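Probable uracil-DNA glycosylase (PDB 5X55) is a probable member of the uracil-DNA glycosylase superfamily, with a four-stranded parallel sheet and surrounding helices in its fold. Local coordinates at residues A277-D281 with Q304-P308; Y140-Y146 with S274-D278; T174-L178 with I247-M253; L171-M175 with A257-V261. One frame throughout, in Å; residues are numbered along the deposited sequence.

Contact 1. Residues A277-D281 with Q304-P308; sequences ADLID and QRVDP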
loop_
_atom_site.group_PDB
_atom_site.type_symbol
_atom_site.label_atom_id
_atom_site.label_comp_id
_atom_site.label_asym_id
_atom_site.label_seq_id
_atom_site.Cartn_x
_atom_site.Cartn_y
_atom_site.Cartn_z
ATOM N N ALA A 277 -7.663 -2.489 -9.548
ATOM C CA ALA A 277 -7.892 -1.686 -10.747
ATOM C C ALA A 277 -9.052 -0.724 -10.545
ATOM O O ALA A 277 -8.960 0.456 -10.900
ATOM C CB ALA A 277 -8.146 -2.588 -11.954
ATOM N N ASP A 278 -10.150 -1.203 -9.944
ATOM C CA ASP A 278 -11.270 -0.311 -9.659
ATOM C C ASP A 278 -10.911 0.743 -8.610
ATOM O O ASP A 278 -11.454 1.850 -8.639
ATOM C CB ASP A 278 -12.486 -1.121 -9.208
ATOM C CG ASP A 278 -13.236 -1.752 -10.370
ATOM O OD1 ASP A 278 -13.088 -1.275 -11.516
ATOM O OD2 ASP A 278 -13.977 -2.729 -10.134
ATOM N N LEU A 279 -10.009 0.432 -7.686
ATOM C CA LEU A 279 -9.590 1.435 -6.713
ATOM C C LEU A 279 -8.796 2.552 -7.387
ATOM O O LEU A 279 -9.075 3.747 -7.178
ATOM C CB LEU A 279 -8.785 0.750 -5.606
ATOM C CG LEU A 279 -8.130 1.576 -4.502
ATOM C CD1 LEU A 279 -9.108 2.596 -3.907
ATOM C CD2 LEU A 279 -7.567 0.624 -3.426
ATOM N N ILE A 280 -7.825 2.178 -8.234
ATOM C CA ILE A 280 -7.056 3.172 -8.988
ATOM C C ILE A 280 -7.988 4.014 -9.845
ATOM O O ILE A 280 -7.921 5.254 -9.843
ATOM C CB ILE A 280 -5.979 2.496 -9.868
ATOM C CG1 ILE A 280 -5.111 1.483 -9.091
ATOM C CG2 ILE A 280 -5.138 3.541 -10.599
ATOM C CD1 ILE A 280 -4.284 2.067 -8.040
ATOM N N ASP A 281 -8.873 3.348 -10.598
ATOM C CA ASP A 281 -9.762 4.063 -11.513
ATOM C C ASP A 281 -10.699 4.986 -10.755
ATOM O O ASP A 281 -10.974 6.104 -11.200
ATOM C CB ASP A 281 -10.567 3.072 -12.364
ATOM C CG ASP A 281 -9.678 2.252 -13.295
ATOM O OD1 ASP A 281 -8.513 2.664 -13.525
ATOM O OD2 ASP A 281 -10.129 1.187 -13.779
ATOM N N GLN A 304 0.293 3.115 -15.144
ATOM C CA GLN A 304 -0.135 3.417 -16.503
ATOM C C GLN A 304 -1.630 3.241 -16.715
ATOM O O GLN A 304 -2.103 3.409 -17.841
ATOM C CB GLN A 304 0.659 2.562 -17.479
ATOM C CG GLN A 304 2.095 3.028 -17.483
ATOM C CD GLN A 304 2.958 2.241 -18.397
ATOM O OE1 GLN A 304 2.838 2.349 -19.626
ATOM N NE2 GLN A 304 3.833 1.417 -17.816
ATOM N N ARG A 305 -2.395 2.918 -15.669
ATOM C CA ARG A 305 -3.830 3.133 -15.752
ATOM C C ARG A 305 -4.186 4.599 -15.619
ATOM O O ARG A 305 -5.332 4.970 -15.904
ATOM C CB ARG A 305 -4.578 2.359 -14.668
ATOM C CG ARG A 305 -4.374 0.851 -14.671
ATOM C CD ARG A 305 -5.236 0.236 -13.593
ATOM N NE ARG A 305 -6.660 0.314 -13.925
ATOM C CZ ARG A 305 -7.301 -0.615 -14.633
ATOM N NH1 ARG A 305 -6.639 -1.683 -15.086
ATOM N NH2 ARG A 305 -8.591 -0.477 -14.894
ATOM N N VAL A 306 -3.234 5.426 -15.196
ATOM C CA VAL A 306 -3.488 6.786 -14.731
ATOM C C VAL A 306 -3.127 7.751 -15.852
ATOM O O VAL A 306 -2.094 7.592 -16.513
ATOM C CB VAL A 306 -2.672 7.089 -13.449
ATOM C CG1 VAL A 306 -2.844 8.528 -13.022
ATOM C CG2 VAL A 306 -3.050 6.131 -12.295
ATOM N N ASP A 307 -3.977 8.740 -16.073
ATOM C CA ASP A 307 -3.731 9.797 -17.051
ATOM C C ASP A 307 -2.581 10.692 -16.601
ATOM O O ASP A 307 -2.754 11.458 -15.645
ATOM C CB ASP A 307 -4.993 10.632 -17.233
ATOM C CG ASP A 307 -4.888 11.616 -18.380
ATOM O OD1 ASP A 307 -3.771 11.826 -18.916
ATOM O OD2 ASP A 307 -5.944 12.173 -18.755
ATOM N N PRO A 308 -1.425 10.664 -17.265
ATOM C CA PRO A 308 -0.262 11.422 -16.780
ATOM C C PRO A 308 -0.330 12.922 -17.025
ATOM O O PRO A 308 0.591 13.633 -16.613
ATOM C CB PRO A 308 0.907 10.790 -17.557
ATOM C CG PRO A 308 0.281 10.293 -18.826
ATOM C CD PRO A 308 -1.120 9.862 -18.465
HETATM O O HOH W 1 -7.498 5.010 -13.875
#
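Arg305 grips Asp281 side-on, giving one nitrogen to each carboxylate oxygen. NE donates to Asp281 OD1 over 3.0 Å, meeting that oxygen on its syn side but 30° out of the carboxylate plane. The second bond, from Arg305 NH2 to the syn lone pair of Asp281 OD2, is close to straight; it is modelled at 2.5 Å, a length that is doubtful as an exact value. Both oxygens lie close to the guanidinium plane, although the two flat groups are turned 33° against each other. A bend at chi3 (70°) carries the arginine head back over the helix, where Ala277 CB sits under the centre of one guanidinium face, 3.4 Å from Arg305 CZ. Asp281 OD1 has a further donor in a bridging water, which also donates to Arg305 O and so ties the loop backbone to the same carboxylate. Such pairing of charges at a partly exposed part of the surface is consistent with mutual stabilisation of both ionised forms. Beside the ion pair, Ile280 CG2 meets Val306 CG2 at 3.7 Å. The contact thus joins helix 273-286 to the loop between helix 297-303 and strand 312-316, with Val306 also resting on Ile313 of that strand.

Contact 2. Residues Y140-Y146 with S274-D278; sequences YVESKTY and SFTAD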
loop_
_atom_site.group_PDB
_atom_site.type_symbol
_atom_site.label_atom_id
_atom_site.label_comp_id
_atom_site.label_asym_id
_atom_site.label_seq_id
_atom_site.Cartn_x
_atom_site.Cartn_y
_atom_site.Cartn_z
ATOM N N TYR A 140 -19.903 0.629 -5.540
ATOM C CA TYR A 140 -19.608 0.370 -6.947
ATOM C C TYR A 140 -18.924 -0.980 -7.126
ATOM O O TYR A 140 -19.165 -1.680 -8.119
ATOM C CB TYR A 140 -18.741 1.490 -7.526
ATOM C CG TYR A 140 -18.193 1.177 -8.908
ATOM C CD1 TYR A 140 -18.994 1.304 -10.046
ATOM C CD2 TYR A 140 -16.870 0.770 -9.078
ATOM C CE1 TYR A 140 -18.494 1.021 -11.319
ATOM C CE2 TYR A 140 -16.361 0.480 -10.350
ATOM C CZ TYR A 140 -17.180 0.610 -11.464
ATOM O OH TYR A 140 -16.677 0.318 -12.722
ATOM N N VAL A 141 -18.085 -1.376 -6.171
ATOM C CA VAL A 141 -17.299 -2.584 -6.379
ATOM C C VAL A 141 -18.151 -3.832 -6.175
ATOM O O VAL A 141 -17.997 -4.818 -6.911
ATOM C CB VAL A 141 -16.057 -2.552 -5.471
ATOM C CG1 VAL A 141 -15.561 -3.931 -5.198
ATOM C CG2 VAL A 141 -14.969 -1.757 -6.154
ATOM N N GLU A 142 -19.076 -3.812 -5.199
ATOM C CA GLU A 142 -19.905 -4.993 -4.960
ATOM C C GLU A 142 -20.862 -5.263 -6.108
ATOM O O GLU A 142 -21.341 -6.392 -6.234
ATOM C CB GLU A 142 -20.737 -4.862 -3.681
ATOM C CG GLU A 142 -20.087 -4.287 -2.466
ATOM C CD GLU A 142 -21.131 -3.759 -1.475
ATOM O OE1 GLU A 142 -22.324 -3.760 -1.836
ATOM O OE2 GLU A 142 -20.763 -3.323 -0.369
ATOM N N SER A 143 -21.164 -4.263 -6.935
ATOM C CA SER A 143 -22.042 -4.479 -8.075
ATOM C C SER A 143 -21.353 -5.181 -9.237
ATOM O O SER A 143 -22.041 -5.577 -10.184
ATOM C CB SER A 143 -22.605 -3.147 -8.562
ATOM O OG SER A 143 -21.638 -2.476 -9.359
ATOM N N LYS A 144 -20.026 -5.334 -9.198
ATOM C CA LYS A 144 -19.280 -5.990 -10.270
ATOM C C LYS A 144 -19.380 -7.504 -10.138
ATOM O O LYS A 144 -19.562 -8.036 -9.044
ATOM C CB LYS A 144 -17.808 -5.576 -10.236
ATOM C CG LYS A 144 -17.577 -4.080 -10.246
ATOM C CD LYS A 144 -17.889 -3.482 -11.599
ATOM C CE LYS A 144 -16.677 -2.706 -12.129
ATOM N NZ LYS A 144 -15.471 -3.573 -12.339
ATOM N N THR A 145 -19.229 -8.208 -11.261
ATOM C CA THR A 145 -19.393 -9.659 -11.193
ATOM C C THR A 145 -18.203 -10.337 -10.520
ATOM O O THR A 145 -18.371 -11.409 -9.934
ATOM C CB THR A 145 -19.637 -10.254 -12.586
ATOM O OG1 THR A 145 -18.462 -10.126 -13.398
ATOM C CG2 THR A 145 -20.809 -9.554 -13.271
ATOM N N TYR A 146 -17.007 -9.733 -10.555
ATOM C CA TYR A 146 -15.873 -10.374 -9.892
ATOM C C TYR A 146 -16.006 -10.383 -8.360
ATOM O O TYR A 146 -15.404 -11.238 -7.703
ATOM C CB TYR A 146 -14.548 -9.699 -10.316
ATOM C CG TYR A 146 -14.326 -8.306 -9.731
ATOM C CD1 TYR A 146 -13.958 -8.137 -8.394
ATOM C CD2 TYR A 146 -14.498 -7.168 -10.507
ATOM C CE1 TYR A 146 -13.777 -6.875 -7.844
ATOM C CE2 TYR A 146 -14.310 -5.898 -9.966
ATOM C CZ TYR A 146 -13.943 -5.768 -8.629
ATOM O OH TYR A 146 -13.765 -4.527 -8.080
ATOM N N SER A 274 -8.754 -7.036 -9.974
ATOM C CA SER A 274 -9.882 -6.216 -10.397
ATOM C C SER A 274 -10.257 -5.202 -9.321
ATOM O O SER A 274 -10.642 -4.070 -9.634
ATOM C CB SER A 274 -11.087 -7.097 -10.746
ATOM O OG SER A 274 -10.749 -8.011 -11.763
ATOM N N PHE A 275 -10.171 -5.599 -8.056
ATOM C CA PHE A 275 -10.452 -4.670 -6.970
ATOM C C PHE A 275 -9.473 -3.508 -6.997
ATOM O O PHE A 275 -9.878 -2.346 -6.948
ATOM C CB PHE A 275 -10.397 -5.404 -5.628
ATOM C CG PHE A 275 -10.726 -4.535 -4.443
ATOM C CD1 PHE A 275 -12.043 -4.340 -4.060
ATOM C CD2 PHE A 275 -9.714 -3.929 -3.708
ATOM C CE1 PHE A 275 -12.364 -3.544 -2.953
ATOM C CE2 PHE A 275 -10.012 -3.140 -2.601
ATOM C CZ PHE A 275 -11.344 -2.935 -2.223
ATOM N N THR A 276 -8.177 -3.805 -7.113
ATOM C CA THR A 276 -7.175 -2.741 -7.153
ATOM C C THR A 276 -7.326 -1.879 -8.407
ATOM O O THR A 276 -7.177 -0.651 -8.343
ATOM C CB THR A 276 -5.769 -3.343 -7.055
ATOM O OG1 THR A 276 -5.645 -4.067 -5.824
ATOM C CG2 THR A 276 -4.704 -2.243 -7.085
ATOM N N ALA A 277 -7.663 -2.489 -9.548
ATOM C CA ALA A 277 -7.892 -1.686 -10.747
ATOM C C ALA A 277 -9.052 -0.724 -10.545
ATOM O O ALA A 277 -8.960 0.456 -10.900
ATOM C CB ALA A 277 -8.146 -2.588 -11.954
ATOM N N ASP A 278 -10.150 -1.203 -9.944
ATOM C CA ASP A 278 -11.270 -0.311 -9.659
ATOM C C ASP A 278 -10.911 0.743 -8.610
ATOM O O ASP A 278 -11.454 1.850 -8.639
ATOM C CB ASP A 278 -12.486 -1.121 -9.208
ATOM C CG ASP A 278 -13.236 -1.752 -10.370
ATOM O OD1 ASP A 278 -13.088 -1.275 -11.516
ATOM O OD2 ASP A 278 -13.977 -2.729 -10.134
#
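Asp278 OD2 accepts two bonds from the 140-146 segment, one from a lysine and one from a tyrosine. Lys144 NZ approaches the syn lone pair at 2.8 Å, while Tyr146 OH donates from the anti side, 2.7 Å from OD2 and 20° out of the carboxylate plane. The lysine reaches this oxygen through a chain bent at chi2, chi3 and chi4. Tyr146 is set by the helix it faces: Ser274 CB lies over the centre of its ring in a CH-pi contact, 3.4 Å from the centroid and only 12° off the normal. A chi1 of 72°, with CG between the backbone N and carbonyl carbon, turns the ring across Ser274 and sends its hydroxyl on to Asp278. Tyr140 brings its ring edge to the same carboxylate, with CE2 3.8 Å from Asp278 CG. Farther out, Val141 CG1 meets the edge of the Phe275 ring at CD1, 3.7 Å away, and Val141 CG2 touches Asp278 CB. Phe147 backs Val141 from helix 146-159, and Phe258 meets Phe275 edge-to-face. With a cationic and a neutral donor on one oxygen of a buried side chain, the surroundings would be expected to favour the carboxylate form of Asp278.

Contact 3. Residues T174-L178 with I247-M253; sequences TMNVL and ILQGTFM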
loop_
_atom_site.group_PDB
_atom_site.type_symbol
_atom_site.label_atom_id
_atom_site.label_comp_id
_atom_site.label_asym_id
_atom_site.label_seq_id
_atom_site.Cartn_x
_atom_site.Cartn_y
_atom_site.Cartn_z
ATOM N N THR A 174 -5.123 1.468 5.364
ATOM C CA THR A 174 -4.845 2.774 4.772
ATOM C C THR A 174 -6.129 3.500 4.395
ATOM O O THR A 174 -6.225 4.721 4.557
ATOM C CB THR A 174 -3.935 2.627 3.558
ATOM O OG1 THR A 174 -2.776 1.881 3.940
ATOM C CG2 THR A 174 -3.479 4.000 3.090
ATOM N N MET A 175 -7.133 2.767 3.911
ATOM C CA MET A 175 -8.423 3.384 3.587
ATOM C C MET A 175 -9.173 3.801 4.839
ATOM O O MET A 175 -9.904 4.795 4.822
ATOM C CB MET A 175 -9.288 2.422 2.756
ATOM C CG MET A 175 -8.677 2.123 1.369
ATOM S SD MET A 175 -9.225 0.603 0.571
ATOM C CE MET A 175 -10.930 1.024 0.201
ATOM N N ASN A 176 -9.017 3.055 5.930
ATOM C CA ASN A 176 -9.682 3.446 7.163
ATOM C C ASN A 176 -9.037 4.681 7.771
ATOM O O ASN A 176 -9.720 5.461 8.443
ATOM C CB ASN A 176 -9.699 2.269 8.139
ATOM C CG ASN A 176 -10.689 1.188 7.705
ATOM O OD1 ASN A 176 -11.765 1.509 7.203
ATOM N ND2 ASN A 176 -10.320 -0.086 7.867
ATOM N N VAL A 177 -7.741 4.895 7.530
ATOM C CA VAL A 177 -7.143 6.158 7.955
ATOM C C VAL A 177 -7.539 7.291 7.014
ATOM O O VAL A 177 -7.873 8.382 7.465
ATOM C CB VAL A 177 -5.611 6.047 8.063
ATOM C CG1 VAL A 177 -5.031 7.416 8.380
ATOM C CG2 VAL A 177 -5.206 5.053 9.120
ATOM N N LEU A 178 -7.515 7.065 5.701
ATOM C CA LEU A 178 -7.600 8.160 4.725
ATOM C C LEU A 178 -8.844 8.092 3.870
ATOM O O LEU A 178 -8.927 7.222 2.980
ATOM C CB LEU A 178 -6.392 8.148 3.801
ATOM C CG LEU A 178 -5.139 8.892 4.216
ATOM C CD1 LEU A 178 -4.129 8.794 3.066
ATOM C CD2 LEU A 178 -5.527 10.322 4.535
ATOM N N ILE A 247 1.029 8.263 6.549
ATOM C CA ILE A 247 -0.298 7.902 6.076
ATOM C C ILE A 247 -1.326 8.869 6.621
ATOM O O ILE A 247 -2.233 9.299 5.895
ATOM C CB ILE A 247 -0.607 6.446 6.454
ATOM C CG1 ILE A 247 0.387 5.510 5.754
ATOM C CG2 ILE A 247 -2.080 6.068 6.148
ATOM C CD1 ILE A 247 0.449 4.158 6.409
ATOM N N LEU A 248 -1.182 9.264 7.894
ATOM C CA LEU A 248 -2.115 10.225 8.484
ATOM C C LEU A 248 -2.108 11.557 7.744
ATOM O O LEU A 248 -3.112 12.278 7.766
ATOM C CB LEU A 248 -1.777 10.436 9.953
ATOM C CG LEU A 248 -2.172 9.274 10.860
ATOM C CD1 LEU A 248 -1.268 9.195 12.089
ATOM C CD2 LEU A 248 -3.651 9.395 11.267
ATOM N N GLN A 249 -0.997 11.896 7.079
ATOM C CA GLN A 249 -0.847 13.144 6.338
ATOM C C GLN A 249 -1.192 13.005 4.860
ATOM O O GLN A 249 -0.872 13.902 4.071
ATOM C CB GLN A 249 0.579 13.686 6.481
ATOM C CG GLN A 249 1.003 14.027 7.935
ATOM C CD GLN A 249 2.463 14.429 8.024
ATOM O OE1 GLN A 249 2.849 15.528 7.618
ATOM N NE2 GLN A 249 3.294 13.515 8.509
ATOM N N GLY A 250 -1.828 11.911 4.461
ATOM C CA GLY A 250 -2.303 11.768 3.104
ATOM C C GLY A 250 -1.455 10.918 2.179
ATOM O O GLY A 250 -1.672 10.966 0.965
ATOM N N THR A 251 -0.514 10.132 2.702
ATOM C CA THR A 251 0.237 9.188 1.883
ATOM C C THR A 251 -0.534 7.866 1.840
ATOM O O THR A 251 -0.579 7.128 2.833
ATOM C CB THR A 251 1.657 8.997 2.415
ATOM O OG1 THR A 251 2.192 10.266 2.811
ATOM C CG2 THR A 251 2.545 8.426 1.309
ATOM N N PHE A 252 -1.129 7.561 0.685
ATOM C CA PHE A 252 -2.005 6.395 0.517
ATOM C C PHE A 252 -1.147 5.203 0.103
ATOM O O PHE A 252 -0.926 4.943 -1.079
ATOM C CB PHE A 252 -3.085 6.701 -0.516
ATOM C CG PHE A 252 -4.178 5.660 -0.625
ATOM C CD1 PHE A 252 -5.117 5.504 0.388
ATOM C CD2 PHE A 252 -4.309 4.893 -1.773
ATOM C CE1 PHE A 252 -6.147 4.582 0.278
ATOM C CE2 PHE A 252 -5.342 3.961 -1.892
ATOM C CZ PHE A 252 -6.264 3.805 -0.857
ATOM N N MET A 253 -0.666 4.465 1.086
ATOM C CA MET A 253 0.313 3.405 0.868
ATOM C C MET A 253 -0.415 2.079 0.973
ATOM O O MET A 253 -0.648 1.580 2.074
ATOM C CB MET A 253 1.448 3.491 1.885
ATOM C CG MET A 253 2.102 4.874 1.995
ATOM S SD MET A 253 3.515 4.858 3.134
ATOM C CE MET A 253 4.654 3.855 2.159
#
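Thr174 meets the segment 247-253 with both branches of its side chain, one polar and one apolar. Its CB lies 3.8 Å from Met253 O, and from there the two branches part. OG1 is hydrogen-bonded to Met253 O over 2.8 Å, arriving well above the carbonyl plane, 47° out of it, instead of along a lone pair. Gly206 O also lies within hydrogen-bonding reach, so the two carbonyls compete for or share the hydroxyl's single proton. The other branch, CG2, is anti to the backbone N and is thereby sent between strand and helix: it comes within 3.5 Å of Phe252 CD1, as close to Met253 N, and also touches Ile247 CG2.

Phe252 is held from further along the helix as well, since Met175 CG and Leu178 CD1 both lie at the edge of its ring, Met175 CG being 3.7 Å from Phe252 CZ. Val177 CG1 packs on Ile247 CG2 and on Leu248 CD2, crossing both side chains at about a right angle. Leu178, the first residue to leave the helix, inserts its branched end into the turn opposite, with CD1 3.5 Å from Gly250 CA and CG 3.4 Å from Ile247 O. That turn is a Schellman motif closing helix 244-248, in which Gly250, at positive phi, is the C-prime residue.

Most of the remaining contact is between hydrocarbon groups, some of it against backbone atoms, and Ile102 of helix 98-102 touches both Val177 and Ile247. The contact is thus mainly apolar; its buried threonine hydroxyl finds its acceptors in backbone carbonyls, which ties helix 173-177 to strand 251-255 at a defined point.

Contact 4. Residues L171-M175 with A257-V261; sequences LFNTM and AFTTV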
loop_
_atom_site.group_PDB
_atom_site.type_symbol
_atom_site.label_atom_id
_atom_site.label_comp_id
_atom_site.label_asym_id
_atom_site.label_seq_id
_atom_site.Cartn_x
_atom_site.Cartn_y
_atom_site.Cartn_z
ATOM N N LEU A 171 -7.003 -5.164 7.192
ATOM C CA LEU A 171 -7.015 -5.387 5.748
ATOM C C LEU A 171 -7.080 -4.083 4.955
ATOM O O LEU A 171 -6.375 -3.906 3.951
ATOM C CB LEU A 171 -8.206 -6.275 5.385
ATOM C CG LEU A 171 -8.357 -6.521 3.885
ATOM C CD1 LEU A 171 -7.142 -7.284 3.387
ATOM C CD2 LEU A 171 -9.645 -7.266 3.586
ATOM N N PHE A 172 -7.949 -3.171 5.370
ATOM C CA PHE A 172 -8.176 -1.929 4.645
ATOM C C PHE A 172 -7.629 -0.732 5.426
ATOM O O PHE A 172 -8.185 0.368 5.362
ATOM C CB PHE A 172 -9.666 -1.754 4.350
ATOM C CG PHE A 172 -10.228 -2.739 3.349
ATOM C CD1 PHE A 172 -9.563 -3.017 2.164
ATOM C CD2 PHE A 172 -11.449 -3.374 3.593
ATOM C CE1 PHE A 172 -10.100 -3.929 1.225
ATOM C CE2 PHE A 172 -11.992 -4.281 2.676
ATOM C CZ PHE A 172 -11.310 -4.552 1.476
ATOM N N ASN A 173 -6.534 -0.959 6.156
ATOM C CA ASN A 173 -5.991 0.004 7.115
ATOM C C ASN A 173 -5.800 1.393 6.511
ATOM O O ASN A 173 -6.228 2.404 7.090
ATOM C CB ASN A 173 -4.658 -0.526 7.644
ATOM C CG ASN A 173 -4.423 -0.178 9.088
ATOM O OD1 ASN A 173 -5.301 0.354 9.772
ATOM N ND2 ASN A 173 -3.237 -0.501 9.574
ATOM N N THR A 174 -5.123 1.468 5.364
ATOM C CA THR A 174 -4.845 2.774 4.772
ATOM C C THR A 174 -6.129 3.500 4.395
ATOM O O THR A 174 -6.225 4.721 4.557
ATOM C CB THR A 174 -3.935 2.627 3.558
ATOM O OG1 THR A 174 -2.776 1.881 3.940
ATOM C CG2 THR A 174 -3.479 4.000 3.090
ATOM N N MET A 175 -7.133 2.767 3.911
ATOM C CA MET A 175 -8.423 3.384 3.587
ATOM C C MET A 175 -9.173 3.801 4.839
ATOM O O MET A 175 -9.904 4.795 4.822
ATOM C CB MET A 175 -9.288 2.422 2.756
ATOM C CG MET A 175 -8.677 2.123 1.369
ATOM S SD MET A 175 -9.225 0.603 0.571
ATOM C CE MET A 175 -10.930 1.024 0.201
ATOM N N ALA A 257 -1.845 -6.329 -4.117
ATOM C CA ALA A 257 -2.414 -7.561 -3.582
ATOM C C ALA A 257 -2.648 -7.348 -2.091
ATOM O O ALA A 257 -1.693 -7.243 -1.314
ATOM C CB ALA A 257 -1.492 -8.756 -3.816
ATOM N N PHE A 258 -3.908 -7.316 -1.683
ATOM C CA PHE A 258 -4.179 -6.956 -0.300
ATOM C C PHE A 258 -3.868 -8.063 0.699
ATOM O O PHE A 258 -3.767 -7.763 1.897
ATOM C CB PHE A 258 -5.638 -6.503 -0.157
ATOM C CG PHE A 258 -5.873 -5.086 -0.619
ATOM C CD1 PHE A 258 -5.805 -4.758 -1.966
ATOM C CD2 PHE A 258 -6.136 -4.084 0.290
ATOM C CE1 PHE A 258 -6.018 -3.449 -2.387
ATOM C CE2 PHE A 258 -6.347 -2.778 -0.125
ATOM C CZ PHE A 258 -6.291 -2.461 -1.459
ATOM N N THR A 259 -3.700 -9.311 0.262
ATOM C CA THR A 259 -3.455 -10.411 1.188
ATOM C C THR A 259 -2.357 -11.331 0.671
ATOM O O THR A 259 -2.032 -11.349 -0.514
ATOM C CB THR A 259 -4.718 -11.254 1.422
ATOM O OG1 THR A 259 -5.211 -11.728 0.161
ATOM C CG2 THR A 259 -5.796 -10.430 2.104
ATOM N N THR A 260 -1.791 -12.106 1.591
ATOM C CA THR A 260 -1.049 -13.302 1.251
ATOM C C THR A 260 -1.268 -14.302 2.380
ATOM O O THR A 260 -2.153 -14.125 3.219
ATOM C CB THR A 260 0.427 -12.972 0.974
ATOM O OG1 THR A 260 1.080 -14.125 0.425
ATOM C CG2 THR A 260 1.163 -12.478 2.233
ATOM N N VAL A 261 -0.497 -15.378 2.383
ATOM C CA VAL A 261 -0.532 -16.372 3.452
ATOM C C VAL A 261 0.752 -16.227 4.245
ATOM O O VAL A 261 1.825 -16.003 3.666
ATOM C CB VAL A 261 -0.689 -17.810 2.906
ATOM C CG1 VAL A 261 -0.532 -18.843 4.020
ATOM C CG2 VAL A 261 -2.038 -17.977 2.229
#
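Phe172 and Phe258 approach with their side chains at about a right angle, the ring planes 68° apart and the centroids 5.8 Å from each other. Phe258 CE2 lies at the edge of the Phe172 ring, 4.0 Å from Phe172 CD1, whereas that atom in turn reaches the Phe258 ring obliquely.

Leu171 flanks the two rings in different ways. Its CD2 lies over one face of the Phe172 ring, offset toward the rim, while its backbone O approaches the edge of Phe258, 3.7 Å from CD2 of that ring. The remaining methyl, CD1, is carried to the other segment by a side chain with CG anti to the backbone N (chi1 177°). There it packs on Phe258 CB and comes to 3.7 Å from Thr259 CG2. The hydroxyl of Thr259 belongs to another network, bonding with Trp272 NE1 and His268 ND1. Met175 adds a looser touch, its SD 4.5 Å from Phe258 CE2 and oblique to the ring.

All five touching residues are buried, and they meet through carbon, sulfur and one carbonyl oxygen. Phe172 stands at the N-cap position of helix 173-177, so the contact joins the start of that helix to the loop leading into strand 260-261. Phe258 also touches Thr276 and Leu279, both on helix 273-286; Thr259 rests on Ile164 of the paired strand 164-165.

Two helices organise the set. Helix 273-286 serves contacts 1 and 2, whose centres are about 13 Å apart; helix 173-177 serves contacts 3 and 4, also about 13 Å between centres. Contact 4 bridges the pairs: it touches contacts 1 and 2 through the Phe258 ring, while Phe172 also meets Phe275. Leu279 of contact 1 reaches Phe252 of contact 3 as well. Along the chain, contact 2 opens first and encloses contacts 3 and 4, and contact 1 starts on the helix where contact 2 ends. Buried contacts near the centre thus connect strand 251-255, an outer strand of the parallel sheet, with a peripheral helix anchored by charged pairs.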